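Local atomic coordinates of RhCC (Rhodococcus jostii, PDB entry 4U5R), a protein that probably acts as a cofactor-independent oxygenase of the tautomerase superfamily and binds a magnesium ion. Residues V85-L90 with Y99-H104; F6-A11 with N60-R65. The protein carries 1 engineered substitution. All blocks are in the same frame, centred on the assembly; numbering follows the deposited sequence.

Contact 1: V85-L90 with Y99-H104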
loop_
_atom_site.group_PDB
_atom_site.type_symbol
_atom_site.label_atom_id
_atom_site.label_comp_id
_atom_site.label_asym_id
_atom_site.label_seq_id
_atom_site.Cartn_x
_atom_site.Cartn_y
_atom_site.Cartn_z
ATOM N N VAL B 85 -5.181 5.213 20.448
ATOM C CA VAL B 85 -4.714 3.948 20.994
ATOM C C VAL B 85 -3.480 3.409 20.246
ATOM O O VAL B 85 -2.557 2.868 20.860
ATOM C CB VAL B 85 -5.847 2.908 20.978
ATOM C CG1 VAL B 85 -5.338 1.572 21.470
ATOM C CG2 VAL B 85 -6.991 3.385 21.862
ATOM N N ALA B 86 -3.447 3.579 18.929
ATOM C CA ALA B 86 -2.285 3.184 18.141
ATOM C C ALA B 86 -1.017 3.877 18.643
ATOM O O ALA B 86 0.004 3.229 18.828
ATOM C CB ALA B 86 -2.506 3.502 16.673
ATOM N N GLU B 87 -1.094 5.185 18.877
ATOM C CA GLU B 87 0.080 5.930 19.329
ATOM C C GLU B 87 0.483 5.487 20.727
ATOM O O GLU B 87 1.670 5.421 21.051
ATOM C CB GLU B 87 -0.177 7.444 19.305
ATOM C CG GLU B 87 -0.391 8.025 17.915
ATOM C CD GLU B 87 0.879 8.108 17.084
ATOM O OE1 GLU B 87 1.980 7.804 17.603
ATOM O OE2 GLU B 87 0.762 8.477 15.894
ATOM N N GLU B 88 -0.515 5.159 21.540
ATOM C CA GLU B 88 -0.272 4.664 22.892
ATOM C C GLU B 88 0.553 3.372 22.891
ATOM O O GLU B 88 1.473 3.230 23.693
ATOM C CB GLU B 88 -1.607 4.460 23.623
ATOM C CG GLU B 88 -2.125 5.721 24.307
ATOM C CD GLU B 88 -3.520 5.567 24.891
ATOM O OE1 GLU B 88 -4.066 4.441 24.872
ATOM O OE2 GLU B 88 -4.080 6.584 25.358
ATOM N N LYS B 89 0.244 2.449 21.980
ATOM C CA LYS B 89 0.989 1.186 21.874
ATOM C C LYS B 89 2.388 1.363 21.290
ATOM O O LYS B 89 3.322 0.655 21.658
ATOM C CB LYS B 89 0.217 0.181 21.012
ATOM C CG LYS B 89 -1.212 -0.055 21.462
ATOM C CD LYS B 89 -1.238 -0.569 22.897
ATOM C CE LYS B 89 -2.648 -0.964 23.318
ATOM N NZ LYS B 89 -2.665 -1.617 24.661
ATOM N N LEU B 90 2.520 2.301 20.359
ATOM C CA LEU B 90 3.788 2.538 19.678
ATOM C C LEU B 90 4.815 3.262 20.538
ATOM O O LEU B 90 6.018 3.026 20.399
ATOM C CB LEU B 90 3.566 3.357 18.401
ATOM C CG LEU B 90 2.765 2.747 17.250
ATOM C CD1 LEU B 90 2.507 3.822 16.208
ATOM C CD2 LEU B 90 3.506 1.588 16.634
ATOM N N TYR B 99 12.973 8.129 18.316
ATOM C CA TYR B 99 12.736 8.120 16.874
ATOM C C TYR B 99 11.751 9.191 16.439
ATOM O O TYR B 99 10.912 9.638 17.221
ATOM C CB TYR B 99 12.189 6.760 16.416
ATOM C CG TYR B 99 13.170 5.630 16.561
ATOM C CD1 TYR B 99 14.232 5.496 15.679
ATOM C CD2 TYR B 99 13.038 4.694 17.580
ATOM C CE1 TYR B 99 15.139 4.457 15.801
ATOM C CE2 TYR B 99 13.948 3.655 17.715
ATOM C CZ TYR B 99 14.995 3.548 16.827
ATOM O OH TYR B 99 15.896 2.518 16.949
ATOM N N ASP B 100 11.860 9.588 15.178
ATOM C CA ASP B 100 10.828 10.393 14.527
ATOM C C ASP B 100 9.895 9.422 13.830
ATOM O O ASP B 100 10.330 8.335 13.442
ATOM C CB ASP B 100 11.447 11.377 13.531
ATOM C CG ASP B 100 12.333 12.386 14.210
ATOM O OD1 ASP B 100 11.955 12.849 15.304
ATOM O OD2 ASP B 100 13.400 12.700 13.655
ATOM N N TRP B 101 8.617 9.766 13.692
ATOM C CA TRP B 101 7.691 8.798 13.096
ATOM C C TRP B 101 6.422 9.438 12.547
ATOM O O TRP B 101 6.075 10.585 12.857
ATOM C CB TRP B 101 7.321 7.675 14.105
ATOM C CG TRP B 101 6.296 8.030 15.159
ATOM C CD1 TRP B 101 4.996 7.605 15.220
ATOM C CD2 TRP B 101 6.488 8.896 16.283
ATOM N NE1 TRP B 101 4.375 8.146 16.322
ATOM C CE2 TRP B 101 5.268 8.945 16.989
ATOM C CE3 TRP B 101 7.582 9.621 16.773
ATOM C CZ2 TRP B 101 5.107 9.708 18.153
ATOM C CZ3 TRP B 101 7.419 10.384 17.921
ATOM C CH2 TRP B 101 6.190 10.420 18.593
ATOM N N GLU B 102 5.745 8.665 11.708
ATOM C CA GLU B 102 4.514 9.064 11.044
ATOM C C GLU B 102 3.701 7.803 10.781
ATOM O O GLU B 102 4.261 6.753 10.475
ATOM C CB GLU B 102 4.803 9.815 9.730
ATOM C CG GLU B 102 3.547 10.300 9.024
ATOM C CD GLU B 102 3.816 11.077 7.740
ATOM O OE1 GLU B 102 4.923 10.980 7.176
ATOM O OE2 GLU B 102 2.890 11.778 7.276
ATOM N N ILE B 103 2.384 7.913 10.893
ATOM C CA ILE B 103 1.476 6.785 10.720
ATOM C C ILE B 103 0.266 7.235 9.939
ATOM O O ILE B 103 -0.220 8.359 10.127
ATOM C CB ILE B 103 0.991 6.209 12.071
ATOM C CG1 ILE B 103 0.136 4.947 11.854
ATOM C CG2 ILE B 103 0.191 7.255 12.852
ATOM C CD1 ILE B 103 -0.054 4.115 13.133
ATOM N N HIS B 104 -0.226 6.368 9.060
ATOM C CA HIS B 104 -1.540 6.580 8.467
ATOM C C HIS B 104 -2.256 5.269 8.154
ATOM O O HIS B 104 -1.637 4.203 8.060
ATOM C CB HIS B 104 -1.452 7.494 7.221
ATOM C CG HIS B 104 -0.908 6.845 5.981
ATOM N ND1 HIS B 104 0.435 6.602 5.785
ATOM C CD2 HIS B 104 -1.526 6.469 4.833
ATOM C CE1 HIS B 104 0.617 6.060 4.593
ATOM N NE2 HIS B 104 -0.558 5.972 3.993
#
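The indole of Trp101 meets Glu87 edge-on: NE1 donates to Glu87 OE1 at 2.7 Å with an N-H...O angle of 161°. The acceptor lies almost in the ring plane and receives the proton on its syn lone pair, the side of its second oxygen. Carboxylate and ring planes are turned 57° against each other, and the acid meets the ring at its N-H edge and not over its face. Trp101 turns its ring toward the helix with CG between the backbone N and the carbonyl carbon (chi1 78°), and the bent chain of Glu87 brings its carboxylate across to the strand. Glu87 also packs against Arg114 of the second subunit.

Glu102, next along the strand, points away from the helix; its carboxylate forms a salt bridge with Arg63 and a hydrogen bond with Trp113 of the second subunit. Ile103 turns back to the helix. Its CG2 lies 3.3 Å from Glu87 OE2, the oxygen that the indole does not use, while the longer branch reaches between the apolar residues one helical turn apart. There Ile103 CD1 approaches Leu90 CD1 at 4.0 Å and Ala86 CB at 4.3 Å; CG1 stands anti to the backbone N and CD1 continues the extended chain toward the helix. Helix 76-90 thus packs on strand 100-107 within the beta-alpha-beta unit 61-68, 76-90, 100-107, the motif that builds the tautomerase fold.

Contact 2: F6-A11 with N60-R65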
loop_
_atom_site.group_PDB
_atom_site.type_symbol
_atom_site.label_atom_id
_atom_site.label_comp_id
_atom_site.label_asym_id
_atom_site.label_seq_id
_atom_site.Cartn_x
_atom_site.Cartn_y
_atom_site.Cartn_z
ATOM N N PHE B 6 8.247 0.394 8.874
ATOM C CA PHE B 6 9.535 0.627 8.235
ATOM C C PHE B 6 10.476 1.282 9.224
ATOM O O PHE B 6 10.213 2.388 9.669
ATOM C CB PHE B 6 9.367 1.533 7.012
ATOM C CG PHE B 6 8.503 0.958 5.931
ATOM C CD1 PHE B 6 9.060 0.187 4.927
ATOM C CD2 PHE B 6 7.142 1.243 5.884
ATOM C CE1 PHE B 6 8.275 -0.316 3.905
ATOM C CE2 PHE B 6 6.348 0.735 4.870
ATOM C CZ PHE B 6 6.912 -0.052 3.884
ATOM N N THR B 7 11.567 0.602 9.575
ATOM C CA THR B 7 12.500 1.077 10.609
ATOM C C THR B 7 13.940 1.212 10.119
ATOM O O THR B 7 14.332 0.543 9.163
ATOM C CB THR B 7 12.555 0.115 11.814
ATOM O OG1 THR B 7 13.256 -1.075 11.432
ATOM C CG2 THR B 7 11.163 -0.248 12.297
ATOM N N PRO B 8 14.744 2.054 10.792
ATOM C CA PRO B 8 16.189 1.951 10.594
ATOM C C PRO B 8 16.614 0.513 10.792
ATOM O O PRO B 8 16.049 -0.151 11.668
ATOM C CB PRO B 8 16.767 2.844 11.698
ATOM C CG PRO B 8 15.700 3.840 11.967
ATOM C CD PRO B 8 14.386 3.118 11.749
ATOM N N GLU B 9 17.568 0.041 9.993
ATOM C CA GLU B 9 18.080 -1.317 10.127
ATOM C C GLU B 9 18.413 -1.636 11.573
ATOM O O GLU B 9 19.040 -0.837 12.253
ATOM C CB GLU B 9 19.330 -1.515 9.277
ATOM C CG GLU B 9 19.104 -2.179 7.946
ATOM C CD GLU B 9 20.400 -2.689 7.358
ATOM O OE1 GLU B 9 21.349 -1.886 7.243
ATOM O OE2 GLU B 9 20.480 -3.896 7.039
ATOM N N ASN B 10 17.966 -2.800 12.028
ATOM C CA ASN B 10 18.323 -3.345 13.342
ATOM C C ASN B 10 17.796 -2.535 14.532
ATOM O O ASN B 10 18.243 -2.723 15.667
ATOM C CB ASN B 10 19.854 -3.511 13.439
ATOM C CG ASN B 10 20.441 -4.256 12.242
ATOM O OD1 ASN B 10 21.393 -3.792 11.613
ATOM N ND2 ASN B 10 19.869 -5.408 11.917
ATOM N N ALA B 11 16.811 -1.669 14.296
ATOM C CA ALA B 11 16.208 -0.899 15.383
ATOM C C ALA B 11 15.584 -1.800 16.447
ATOM O O ALA B 11 15.690 -1.519 17.647
ATOM C CB ALA B 11 15.147 0.064 14.838
ATOM N N ASN B 60 16.766 7.978 11.309
ATOM C CA ASN B 60 16.176 7.901 12.639
ATOM C C ASN B 60 14.654 8.020 12.532
ATOM O O ASN B 60 13.973 8.543 13.414
ATOM C CB ASN B 60 16.763 8.992 13.545
ATOM C CG ASN B 60 16.410 8.801 15.014
ATOM O OD1 ASN B 60 16.560 7.714 15.569
ATOM N ND2 ASN B 60 15.901 9.856 15.638
ATOM N N PHE B 61 14.116 7.475 11.444
ATOM C CA PHE B 61 12.711 7.683 11.144
ATOM C C PHE B 61 11.971 6.358 10.967
ATOM O O PHE B 61 12.419 5.484 10.219
ATOM C CB PHE B 61 12.592 8.558 9.890
ATOM C CG PHE B 61 11.186 9.010 9.581
ATOM C CD1 PHE B 61 10.649 10.133 10.189
ATOM C CD2 PHE B 61 10.415 8.323 8.659
ATOM C CE1 PHE B 61 9.350 10.553 9.898
ATOM C CE2 PHE B 61 9.124 8.739 8.363
ATOM C CZ PHE B 61 8.592 9.849 8.985
ATOM N N VAL B 62 10.853 6.217 11.680
ATOM C CA VAL B 62 10.001 5.039 11.571
ATOM C C VAL B 62 8.698 5.420 10.861
ATOM O O VAL B 62 7.955 6.287 11.321
ATOM C CB VAL B 62 9.706 4.423 12.964
ATOM C CG1 VAL B 62 8.743 3.241 12.821
ATOM C CG2 VAL B 62 11.007 3.988 13.644
ATOM N N ARG B 63 8.422 4.787 9.728
ATOM C CA ARG B 63 7.185 5.054 8.988
ATOM C C ARG B 63 6.233 3.869 9.104
ATOM O O ARG B 63 6.610 2.740 8.783
ATOM C CB ARG B 63 7.511 5.360 7.514
ATOM C CG ARG B 63 6.367 5.960 6.686
ATOM C CD ARG B 63 5.839 7.221 7.358
ATOM N NE ARG B 63 4.911 7.940 6.494
ATOM C CZ ARG B 63 3.601 7.727 6.415
ATOM N NH1 ARG B 63 3.009 6.764 7.124
ATOM N NH2 ARG B 63 2.887 8.480 5.587
ATOM N N ILE B 64 5.002 4.129 9.550
ATOM C CA ILE B 64 3.994 3.082 9.750
ATOM C C ILE B 64 2.803 3.305 8.822
ATOM O O ILE B 64 2.315 4.428 8.689
ATOM C CB ILE B 64 3.471 3.051 11.206
ATOM C CG1 ILE B 64 4.620 2.988 12.226
ATOM C CG2 ILE B 64 2.433 1.924 11.365
ATOM C CD1 ILE B 64 4.867 4.344 12.920
ATOM N N ARG B 65 2.345 2.247 8.163
ATOM C CA ARG B 65 1.158 2.338 7.315
ATOM C C ARG B 65 0.302 1.112 7.545
ATOM O O ARG B 65 0.824 0.026 7.623
ATOM C CB ARG B 65 1.539 2.442 5.835
ATOM C CG ARG B 65 0.337 2.572 4.914
ATOM C CD ARG B 65 0.666 2.212 3.467
ATOM N NE ARG B 65 -0.490 2.536 2.634
ATOM C CZ ARG B 65 -1.555 1.759 2.506
ATOM N NH1 ARG B 65 -1.603 0.583 3.130
ATOM N NH2 ARG B 65 -2.573 2.158 1.751
#
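Two backbone hydrogen bonds join Phe6 and Arg63 as an antiparallel hydrogen-bonded pair. Phe6 N donates to Arg63 O at 2.9 Å, and Arg63 N returns a bond to Phe6 O at 3.0 Å. The same Phe6 O takes a CA-H...O contact from Val62 CA at 3.3 Å, so consecutive residues of strand 61-68 approach one carbonyl.

Carbonyl oxygens also receive side-chain carbons. With CG anti to its carbonyl carbon (chi1 -62°), Phe6 sets its ring edge by the opposite backbone, CD2 lying 3.3 Å from Arg63 O, which is in the ring plane. Pro8 CD rests on Phe61 O at 3.4 Å.

In apolar contact, Pro8 crosses Val62 at about a right angle, with Pro8 CD 4.0 Å from Val62 CG2.

Where the strand ends, a type II turn from Pro8 to Ala11 is closed by Ala11 N bonding to Pro8 O at 3.1 Å. Thr7 OG1 donates to that oxygen from the opposite face of the carbonyl plane, at 3.0 Å.

Strand 2-8 is flanked by 40-46 on its other edge and strand 61-68 by 100-107, making this the central antiparallel pairing of the four-stranded sheet, while Met51 of strand 51-53 packs on both Phe6 and Arg63.

The centres of contacts 1 and 2 are about 11 Å apart, and both involve the same mixed sheet, whose strands run in the order 40-46, 2-8, 61-68, 100-107. Along the chain they come in series: contact 2 closes at strand 61-68, and helix 76-90 then leads to strand 100-107, which completes contact 1. The two meet where strands 61-68 and 100-107 lie side by side, through probable hydrogen bonds from Val62 N to Asp100 O (2.8 Å) and from Ile64 N to Glu102 O (2.9 Å). Contact 2 thus pairs strands within the sheet, whereas contact 1 fixes a helix against it. Both touch the second subunit, tying this sheet into the trimer.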